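Local coordinates for gamma-glutamyl-gamma-aminobutyraldehyde dehydrogenase (Burkholderia cenocepacia, PDB 4LIH), which probably oxidises aldehydes, among them gamma-glutamyl-gamma-aminobutyraldehyde, to carboxylic acids using NAD(P)+ as a member of the aldehyde dehydrogenase family, at residues A271-G276 with S479-D484; N470-G475 with S486-E491; D245-T250 with N267-W272; V169-P174 with V196-S201. One frame throughout, in Å; residues are numbered along the deposited sequence.

Interaction 1 of 4, residues A271-G276 with S479-D484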
# COMPACT_ATOMS: atom_id res chain seq x y z
N ALA A 271 16.33 12.13 15.21
CA ALA A 271 15.74 13.27 15.89
C ALA A 271 14.58 13.77 15.07
O ALA A 271 14.73 14.05 13.87
CB ALA A 271 16.74 14.39 16.11
N TRP A 272 13.44 13.92 15.75
CA TRP A 272 12.17 14.24 15.14
C TRP A 272 11.49 15.38 15.87
O TRP A 272 11.15 15.24 17.05
CB TRP A 272 11.26 13.01 15.15
CG TRP A 272 11.76 11.87 14.36
CD1 TRP A 272 12.37 10.74 14.83
CD2 TRP A 272 11.74 11.76 12.94
NE1 TRP A 272 12.70 9.93 13.79
CE2 TRP A 272 12.30 10.52 12.62
CE3 TRP A 272 11.27 12.59 11.90
CZ2 TRP A 272 12.44 10.09 11.30
CZ3 TRP A 272 11.39 12.16 10.58
CH2 TRP A 272 11.99 10.91 10.30
N LEU A 273 11.25 16.49 15.17
CA LEU A 273 10.77 17.71 15.81
C LEU A 273 9.42 18.15 15.27
O LEU A 273 9.19 18.12 14.08
CB LEU A 273 11.76 18.88 15.62
CG LEU A 273 13.25 18.64 15.85
CD1 LEU A 273 14.00 19.91 15.44
CD2 LEU A 273 13.55 18.20 17.29
N GLU A 274 8.57 18.62 16.17
CA GLU A 274 7.31 19.29 15.83
C GLU A 274 7.47 20.64 16.52
O GLU A 274 7.69 20.71 17.74
CB GLU A 274 6.11 18.51 16.41
CG GLU A 274 5.78 17.16 15.79
CD GLU A 274 4.90 17.22 14.55
OE1 GLU A 274 4.86 16.25 13.80
OE2 GLU A 274 4.23 18.24 14.32
N LEU A 275 7.42 21.72 15.75
CA LEU A 275 7.82 23.04 16.24
C LEU A 275 6.64 24.00 16.04
O LEU A 275 5.52 23.52 15.87
CB LEU A 275 9.09 23.49 15.54
CG LEU A 275 10.26 22.50 15.61
CD1 LEU A 275 11.44 22.98 14.76
CD2 LEU A 275 10.67 22.32 17.07
N GLY A 276 6.92 25.29 16.04
CA GLY A 276 5.87 26.32 16.01
C GLY A 276 5.38 26.65 14.60
O GLY A 276 5.78 26.00 13.61
N SER A 479 8.92 24.32 10.69
CA SER A 479 7.87 23.91 11.65
C SER A 479 8.02 22.45 12.10
O SER A 479 7.12 21.91 12.77
CB SER A 479 6.46 24.15 11.14
OG SER A 479 6.14 25.54 11.04
N GLY A 480 9.14 21.82 11.76
CA GLY A 480 9.46 20.46 12.27
C GLY A 480 9.68 19.48 11.15
O GLY A 480 9.36 19.75 10.02
N ASN A 481 10.25 18.32 11.47
CA ASN A 481 10.43 17.26 10.48
C ASN A 481 9.68 15.98 10.90
O ASN A 481 9.59 15.68 12.09
CB ASN A 481 11.92 16.98 10.28
CG ASN A 481 12.60 16.47 11.56
OD1 ASN A 481 12.53 17.08 12.61
ND2 ASN A 481 13.28 15.31 11.45
N GLY A 482 9.15 15.23 9.94
CA GLY A 482 8.43 14.00 10.33
C GLY A 482 7.00 14.39 10.64
O GLY A 482 6.66 15.58 10.58
N ARG A 483 6.18 13.38 10.95
CA ARG A 483 4.80 13.54 11.19
C ARG A 483 4.36 12.76 12.46
O ARG A 483 4.78 11.64 12.73
CB ARG A 483 4.01 13.09 9.98
CG ARG A 483 4.38 13.77 8.65
CD ARG A 483 3.85 15.17 8.73
NE ARG A 483 4.03 15.97 7.54
CZ ARG A 483 5.06 16.75 7.30
NH1 ARG A 483 6.08 16.82 8.13
NH2 ARG A 483 5.05 17.48 6.21
N ASP A 484 3.44 13.35 13.19
CA ASP A 484 2.62 12.70 14.18
C ASP A 484 1.25 12.30 13.61
O ASP A 484 0.82 12.84 12.56
CB ASP A 484 2.48 13.62 15.40
CG ASP A 484 3.76 13.71 16.28
OD1 ASP A 484 4.77 13.00 16.10
OD2 ASP A 484 3.74 14.56 17.21
O HOH W 1 7.00 17.90 12.11
O HOH W 2 7.60 14.65 14.00

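Interaction 2 of 4, residues N470-G475 with S486-E491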
# COMPACT_ATOMS: atom_id res chain seq x y z
N ASN A 470 -5.94 9.42 11.01
CA ASN A 470 -5.45 9.15 9.64
C ASN A 470 -4.62 10.26 8.96
O ASN A 470 -4.03 10.05 7.88
CB ASN A 470 -6.60 8.75 8.73
CG ASN A 470 -7.08 7.33 9.00
OD1 ASN A 470 -6.51 6.37 8.48
ND2 ASN A 470 -8.18 7.21 9.70
N PHE A 471 -4.57 11.45 9.57
CA PHE A 471 -3.96 12.58 8.87
C PHE A 471 -2.60 12.90 9.49
O PHE A 471 -2.58 13.51 10.55
CB PHE A 471 -4.89 13.80 8.96
CG PHE A 471 -6.20 13.63 8.24
CD1 PHE A 471 -6.23 13.36 6.89
CD2 PHE A 471 -7.41 13.71 8.95
CE1 PHE A 471 -7.44 13.23 6.24
CE2 PHE A 471 -8.61 13.59 8.29
CZ PHE A 471 -8.64 13.37 6.93
N PRO A 472 -1.47 12.52 8.83
CA PRO A 472 -0.17 12.94 9.38
C PRO A 472 -0.13 14.45 9.55
O PRO A 472 -0.77 15.14 8.79
CB PRO A 472 0.82 12.50 8.31
CG PRO A 472 0.03 12.39 7.02
CD PRO A 472 -1.34 11.98 7.44
N PHE A 473 0.63 14.91 10.54
CA PHE A 473 0.59 16.24 11.09
C PHE A 473 2.03 16.65 11.40
O PHE A 473 2.75 15.94 12.09
CB PHE A 473 -0.27 16.19 12.37
CG PHE A 473 -0.29 17.45 13.14
CD1 PHE A 473 0.83 17.87 13.83
CD2 PHE A 473 -1.39 18.26 13.09
CE1 PHE A 473 0.83 19.06 14.52
CE2 PHE A 473 -1.41 19.48 13.78
CZ PHE A 473 -0.30 19.86 14.50
N GLY A 474 2.47 17.77 10.86
CA GLY A 474 3.85 18.21 11.10
C GLY A 474 4.28 19.24 10.07
O GLY A 474 3.52 19.64 9.24
N GLY A 475 5.53 19.63 10.13
CA GLY A 475 5.99 20.79 9.41
C GLY A 475 6.56 20.58 8.01
O GLY A 475 7.08 19.52 7.68
N SER A 486 -1.27 9.02 12.12
CA SER A 486 -1.27 8.20 10.91
C SER A 486 -0.20 7.17 11.01
O SER A 486 0.65 7.22 11.93
CB SER A 486 -1.03 9.04 9.65
OG SER A 486 0.34 9.25 9.41
N LEU A 487 -0.22 6.23 10.08
CA LEU A 487 0.77 5.15 10.05
C LEU A 487 2.16 5.70 9.84
O LEU A 487 3.13 5.09 10.28
CB LEU A 487 0.46 4.11 8.98
CG LEU A 487 -0.84 3.34 9.21
CD1 LEU A 487 -1.06 2.49 7.97
CD2 LEU A 487 -0.73 2.49 10.44
N HIS A 488 2.24 6.87 9.20
CA HIS A 488 3.50 7.56 8.93
C HIS A 488 4.22 7.96 10.22
O HIS A 488 5.40 8.15 10.20
CB HIS A 488 3.25 8.83 8.10
CG HIS A 488 2.70 8.53 6.75
ND1 HIS A 488 3.46 7.95 5.76
CD2 HIS A 488 1.44 8.59 6.26
CE1 HIS A 488 2.70 7.71 4.70
NE2 HIS A 488 1.47 8.07 4.99
N ALA A 489 3.49 8.07 11.31
CA ALA A 489 4.11 8.34 12.63
C ALA A 489 5.08 7.23 13.05
O ALA A 489 6.09 7.49 13.72
CB ALA A 489 3.03 8.55 13.69
N LEU A 490 4.80 6.00 12.63
CA LEU A 490 5.60 4.82 13.02
C LEU A 490 7.00 4.81 12.41
O LEU A 490 7.92 4.17 12.93
CB LEU A 490 4.86 3.53 12.64
CG LEU A 490 3.53 3.37 13.36
CD1 LEU A 490 2.58 2.47 12.60
CD2 LEU A 490 3.74 2.86 14.78
N GLU A 491 7.18 5.52 11.31
CA GLU A 491 8.48 5.59 10.63
C GLU A 491 9.52 6.24 11.54
O GLU A 491 10.72 5.93 11.47
CB GLU A 491 8.36 6.33 9.29
CG GLU A 491 7.11 5.99 8.44
CD GLU A 491 6.93 6.86 7.18
OE1 GLU A 491 7.75 7.77 6.94
OE2 GLU A 491 5.97 6.67 6.40

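Interaction 3 of 4, residues D245-T250 with N267-W272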
# COMPACT_ATOMS: atom_id res chain seq x y z
N ASP A 245 18.06 5.83 21.20
CA ASP A 245 18.16 5.56 19.78
C ASP A 245 17.39 6.57 18.94
O ASP A 245 17.59 6.67 17.75
CB ASP A 245 17.62 4.17 19.53
CG ASP A 245 18.42 3.09 20.25
OD1 ASP A 245 19.62 2.96 19.92
OD2 ASP A 245 17.87 2.35 21.09
N CYS A 246 16.50 7.31 19.58
CA CYS A 246 15.58 8.22 18.89
C CYS A 246 15.08 9.22 19.87
O CYS A 246 14.80 8.86 20.97
CB CYS A 246 14.39 7.44 18.32
SG CYS A 246 13.03 8.48 17.81
N ILE A 247 14.98 10.49 19.48
CA ILE A 247 14.40 11.51 20.32
C ILE A 247 13.31 12.24 19.51
O ILE A 247 13.59 12.72 18.40
CB ILE A 247 15.44 12.50 20.94
CG1 ILE A 247 14.72 13.45 21.90
CG2 ILE A 247 16.15 13.31 19.84
CD1 ILE A 247 15.61 14.10 22.93
N ALA A 248 12.11 12.29 20.07
CA ALA A 248 10.92 12.98 19.51
C ALA A 248 10.53 14.15 20.41
O ALA A 248 10.30 13.95 21.60
CB ALA A 248 9.75 11.99 19.41
N PHE A 249 10.49 15.37 19.84
CA PHE A 249 10.34 16.62 20.57
C PHE A 249 9.23 17.44 19.93
O PHE A 249 9.06 17.47 18.71
CB PHE A 249 11.67 17.39 20.54
CG PHE A 249 11.61 18.82 21.04
CD1 PHE A 249 11.75 19.09 22.36
CD2 PHE A 249 11.46 19.88 20.16
CE1 PHE A 249 11.71 20.38 22.84
CE2 PHE A 249 11.43 21.18 20.62
CZ PHE A 249 11.55 21.44 21.97
N THR A 250 8.43 18.08 20.77
CA THR A 250 7.50 19.10 20.34
C THR A 250 7.77 20.26 21.24
O THR A 250 7.84 20.07 22.45
CB THR A 250 6.03 18.68 20.47
OG1 THR A 250 5.78 17.53 19.65
CG2 THR A 250 5.06 19.81 20.01
N ASN A 267 25.39 10.40 19.39
CA ASN A 267 25.38 9.08 18.72
C ASN A 267 24.52 9.03 17.48
O ASN A 267 24.17 7.94 17.03
CB ASN A 267 24.90 7.98 19.69
CG ASN A 267 23.46 8.16 20.10
OD1 ASN A 267 22.84 9.22 19.83
ND2 ASN A 267 22.90 7.13 20.77
N LEU A 268 24.18 10.19 16.94
CA LEU A 268 23.38 10.26 15.69
C LEU A 268 22.00 9.58 15.85
O LEU A 268 21.38 9.10 14.86
CB LEU A 268 24.15 9.69 14.49
CG LEU A 268 25.27 10.52 13.85
CD1 LEU A 268 26.08 9.61 12.93
CD2 LEU A 268 24.80 11.73 13.05
N LYS A 269 21.50 9.60 17.10
CA LYS A 269 20.14 9.15 17.40
C LYS A 269 19.20 9.88 16.44
O LYS A 269 19.45 11.05 16.08
CB LYS A 269 19.73 9.45 18.86
CG LYS A 269 19.76 10.91 19.27
CD LYS A 269 19.22 11.19 20.69
CE LYS A 269 19.87 10.33 21.76
NZ LYS A 269 21.34 10.51 21.89
N ARG A 270 18.11 9.21 16.04
CA ARG A 270 17.15 9.85 15.14
C ARG A 270 16.49 10.99 15.88
O ARG A 270 16.09 10.82 17.01
CB ARG A 270 16.08 8.88 14.65
CG ARG A 270 16.54 8.03 13.48
CD ARG A 270 17.70 7.15 13.91
NE ARG A 270 18.01 6.11 12.93
CZ ARG A 270 19.16 5.95 12.28
NH1 ARG A 270 20.13 6.85 12.36
NH2 ARG A 270 19.31 4.91 11.50
N ALA A 271 16.33 12.13 15.21
CA ALA A 271 15.74 13.27 15.89
C ALA A 271 14.58 13.77 15.07
O ALA A 271 14.73 14.05 13.87
CB ALA A 271 16.74 14.39 16.11
N TRP A 272 13.44 13.92 15.75
CA TRP A 272 12.17 14.24 15.14
C TRP A 272 11.49 15.38 15.87
O TRP A 272 11.15 15.24 17.05
CB TRP A 272 11.26 13.01 15.15
CG TRP A 272 11.76 11.87 14.36
CD1 TRP A 272 12.37 10.74 14.83
CD2 TRP A 272 11.74 11.76 12.94
NE1 TRP A 272 12.70 9.93 13.79
CE2 TRP A 272 12.30 10.52 12.62
CE3 TRP A 272 11.27 12.59 11.90
CZ2 TRP A 272 12.44 10.09 11.30
CZ3 TRP A 272 11.39 12.16 10.58
CH2 TRP A 272 11.99 10.91 10.30

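Interaction 4 of 4, residues V169-P174 with V196-S201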
# COMPACT_ATOMS: atom_id res chain seq x y z
N VAL A 169 13.32 5.05 22.93
CA VAL A 169 12.80 6.35 22.43
C VAL A 169 12.63 7.32 23.57
O VAL A 169 12.03 6.97 24.58
CB VAL A 169 11.45 6.15 21.73
CG1 VAL A 169 10.85 7.46 21.31
CG2 VAL A 169 11.59 5.22 20.52
N ALA A 170 13.23 8.51 23.44
CA ALA A 170 13.03 9.62 24.35
C ALA A 170 11.99 10.52 23.73
O ALA A 170 12.05 10.80 22.55
CB ALA A 170 14.34 10.36 24.59
N ALA A 171 11.01 10.91 24.51
CA ALA A 171 10.03 11.93 24.10
C ALA A 171 9.99 13.12 25.06
O ALA A 171 9.74 12.95 26.26
CB ALA A 171 8.68 11.30 24.00
N VAL A 172 10.21 14.32 24.53
CA VAL A 172 10.18 15.55 25.29
C VAL A 172 9.02 16.37 24.74
O VAL A 172 9.01 16.71 23.56
CB VAL A 172 11.49 16.34 25.09
CG1 VAL A 172 11.47 17.67 25.86
CG2 VAL A 172 12.71 15.49 25.47
N VAL A 173 8.02 16.62 25.58
CA VAL A 173 6.78 17.22 25.12
C VAL A 173 6.44 18.50 25.86
O VAL A 173 6.95 18.73 26.94
CB VAL A 173 5.63 16.20 25.19
CG1 VAL A 173 5.95 15.02 24.29
CG2 VAL A 173 5.45 15.74 26.61
N PRO A 174 5.55 19.33 25.28
CA PRO A 174 5.34 20.64 25.79
C PRO A 174 4.16 20.67 26.75
O PRO A 174 3.60 19.64 27.10
CB PRO A 174 5.07 21.45 24.51
CG PRO A 174 4.31 20.55 23.70
CD PRO A 174 4.67 19.11 24.11
N VAL A 196 10.14 3.51 26.05
CA VAL A 196 10.00 4.96 26.09
C VAL A 196 10.42 5.60 27.42
O VAL A 196 10.04 5.14 28.51
CB VAL A 196 8.56 5.36 25.73
CG1 VAL A 196 8.32 6.88 25.90
CG2 VAL A 196 8.28 4.95 24.30
N VAL A 197 11.19 6.68 27.30
CA VAL A 197 11.45 7.61 28.39
C VAL A 197 10.82 8.95 28.00
O VAL A 197 11.25 9.64 27.06
CB VAL A 197 12.93 7.71 28.68
CG1 VAL A 197 13.16 8.56 29.93
CG2 VAL A 197 13.50 6.30 28.89
N LEU A 198 9.76 9.30 28.72
CA LEU A 198 9.04 10.53 28.49
C LEU A 198 9.45 11.62 29.52
O LEU A 198 9.51 11.35 30.72
CB LEU A 198 7.56 10.28 28.58
CG LEU A 198 6.56 11.44 28.48
CD1 LEU A 198 6.45 11.88 27.07
CD2 LEU A 198 5.21 10.92 28.98
N LYS A 199 9.72 12.81 29.02
CA LYS A 199 10.11 13.96 29.82
C LYS A 199 9.05 15.02 29.58
O LYS A 199 9.10 15.75 28.58
CB LYS A 199 11.50 14.45 29.43
CG LYS A 199 12.30 15.06 30.59
CD LYS A 199 11.66 16.30 31.20
CE LYS A 199 11.85 17.51 30.33
NZ LYS A 199 11.23 18.76 30.84
N PRO A 200 8.06 15.10 30.47
CA PRO A 200 7.02 16.13 30.37
C PRO A 200 7.57 17.52 30.74
O PRO A 200 8.62 17.60 31.35
CB PRO A 200 5.98 15.64 31.38
CG PRO A 200 6.80 14.94 32.43
CD PRO A 200 7.83 14.22 31.63
N SER A 201 6.90 18.58 30.30
CA SER A 201 7.35 19.96 30.62
C SER A 201 7.30 20.14 32.11
O SER A 201 6.41 19.61 32.74
CB SER A 201 6.46 21.00 29.89
OG SER A 201 6.74 22.34 30.33
O HOH W 3 4.34 18.06 29.27

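Interaction 1 of 4, residues A271-G276 with S479-D484
N481 sets its carboxamide against A271 and L273 of strand 270-274, a parallel strand of the Rossmann-type sheet of aldehyde dehydrogenases, and satisfies a peptide acceptor and a peptide donor at once. Its ND2 gives a straight bond to A271 O (3.1 Å), with the oxygen exactly in the amide plane and ND2 on a lone pair of the carbonyl. OD1 takes L273 N at 2.9 Å from 42° above its own carbonyl plane. With chi1 at 63°, CG sits between the backbone N and the carbonyl carbon, which turns the amide toward the strand; the W272 ring lies only 12° from its plane.

Backbone bonds continue the pairing around the single bridge E274-G480. N481 N reaches L273 O at 2.8 Å, but weakly because the bond is strongly bent, whereas L275 N to S479 O is sound at 3.0 Å. Water fills out the acceptors: one molecule donates to both L273 O and G482 O, and G482 O also receives R483 NH1. A second water donates to N481 O and to OE1 of E274, the predicted active-site residue, consistent with the loop helping to position that carboxylate. D484 N adds a weak bond to E274 OE1 at 3.3 Å, while D484 OD2 has its salt bridge with K185.

At the far end S479 OG, which also bonds G433 N, donates to G276 O at 2.6 Å, lying in the plane of that carbonyl.

Interaction 2 of 4, residues N470-G475 with S486-E491
P472 packs its pyrrolidine ring against the side chain of S486, and van der Waals contact carries the crossing, since no hydrogen bond joins the two segments. P472 CB lies 3.5 Å from S486 OG, and P472 CD lies 3.7 Å from S486 CB, so the hydroxymethyl group runs alongside the ring. S486 CB also meets N470 O at 3.6 Å. Two residues on, H488 stands beside the proline, both side chains pointing the same way; H488 CD2 comes to 4.1 Å from P472 CG, a looser touch.

Both segments belong to the long loop that leads from strand 457-460 to strand 494-502 in the aldehyde dehydrogenase fold. The ring of P472 is about 8 Å from the side chain of E274, the predicted active-site residue, so the contact lies close to that predicted site.

Polar bonds shape the 486-491 side from within. With chi1 at 84°, S486 OG comes round toward H488 N and accepts a weak bond at 3.1 Å, and S486 O takes A489 N. H488 ND1 donates to E491 OE2 at 2.9 Å, meeting the carboxylate from 41° above its plane.

Bonds to other chains take up further polar atoms: H488 NE2 pairs with E149 of a second subunit, P472 O with S498 of that subunit, and N470 ND2 with D144 O of a third subunit.

Interaction 3 of 4, residues D245-T250 with N267-W272
In the beta-alpha-beta unit made of strand 246-250, helix 253-266 and strand 270-274, the two strands pair through C246 with R270, I247 with A271 and A248 with W272. Their short axes differ by only 8°, and the bonds alternate as parallel pairing requires: R270 N to D245 O (3.1 Å), I247 N to R270 O (2.7 Å), W272 N to I247 O (2.9 Å) and F249 N to W272 O (2.9 Å).

This right-handed crossover is the repeating unit of the Rossmann-type fold, and helix 253-266 covers the face that carries I247 and A271. There I247 CG2 touches A271 CB at 3.9 Å and K269 CD at 3.8 Å. The other face holds C246 and W272: the SG, anti to its own backbone nitrogen (chi1 166°), approaches CD1 to 3.8 Å at the indole edge, 83° off the ring normal, a sulfur-aromatic contact.

Entry to the second strand is set by an Asx turn, in which N267 OD1 accepts K269 N. From the opposite face of the amide the bent side chain of K269 returns its NZ to the same oxygen at 2.9 Å; NZ also bonds the carbonyls of A239 and H241. R270 reaches outward, to E495 of its own chain and to G480 O of a second subunit.

Interaction 4 of 4, residues V169-P174 with V196-S201
A171 O receives the shortest cross-strand bond here, from K199 N at 2.8 Å and 171°, and the CA-H of L198 adds a second, weaker contact to the same oxygen at 3.4 Å. To one side along the strands V197 N donates to V169 O (2.9 Å) and A171 N to V197 O (2.9 Å); to the other the pairing slackens, with V173 N to K199 O weak at 3.3 Å. Past that point direct pairing gives way to a water that donates to P174 O and accepts from S201 N. The short strand axes are inclined by 16°.

Side chains fall on two faces. V169, A171, V196 and L198 share the one turned toward helix 178-191. L198, bent at chi2 (75°), brings CD1 to 3.8 Å from A171 CB and to 4.0 Å from V173 CG2, the valine crossing it at about a right angle. A170, V172, V197 and K199 lie on the other face.

Although it starts on this face, the K199 chain folds over at chi2 and chi3, and its buried ammonium group is held by three carbonyls: P200 O at 2.9 Å, G230 O and A231 O. G230 belongs to a glycine-rich sequence consistent with a dinucleotide-binding pattern, though unconfirmed as such. Two adjacent parallel strands joined through helix 178-191 form a beta-alpha-beta unit, the building block of the Rossmann-type fold found in aldehyde dehydrogenases.

From the N terminus, interaction 4 comes first, closing the crossover through helix 178-191, and interaction 3 follows with the crossover through helix 253-266. They adjoin in one sheet, where A248 N bonds A170 O and A170 N bonds C246 O. Interaction 1 opens on A271 and W272, where interaction 3 ends, and closes a far longer loop of about 200 residues, bringing 479-484 back to strand 270-274. Interaction 2 crosses it, since 470-475 and 486-491 alternate with the segments of interaction 1; D484 N to F473 O and R483 NH1 to G475 O join the two. Together they tie the Rossmann-type sheet to the loop preceding strand 494-502, around the predicted active-site glutamate.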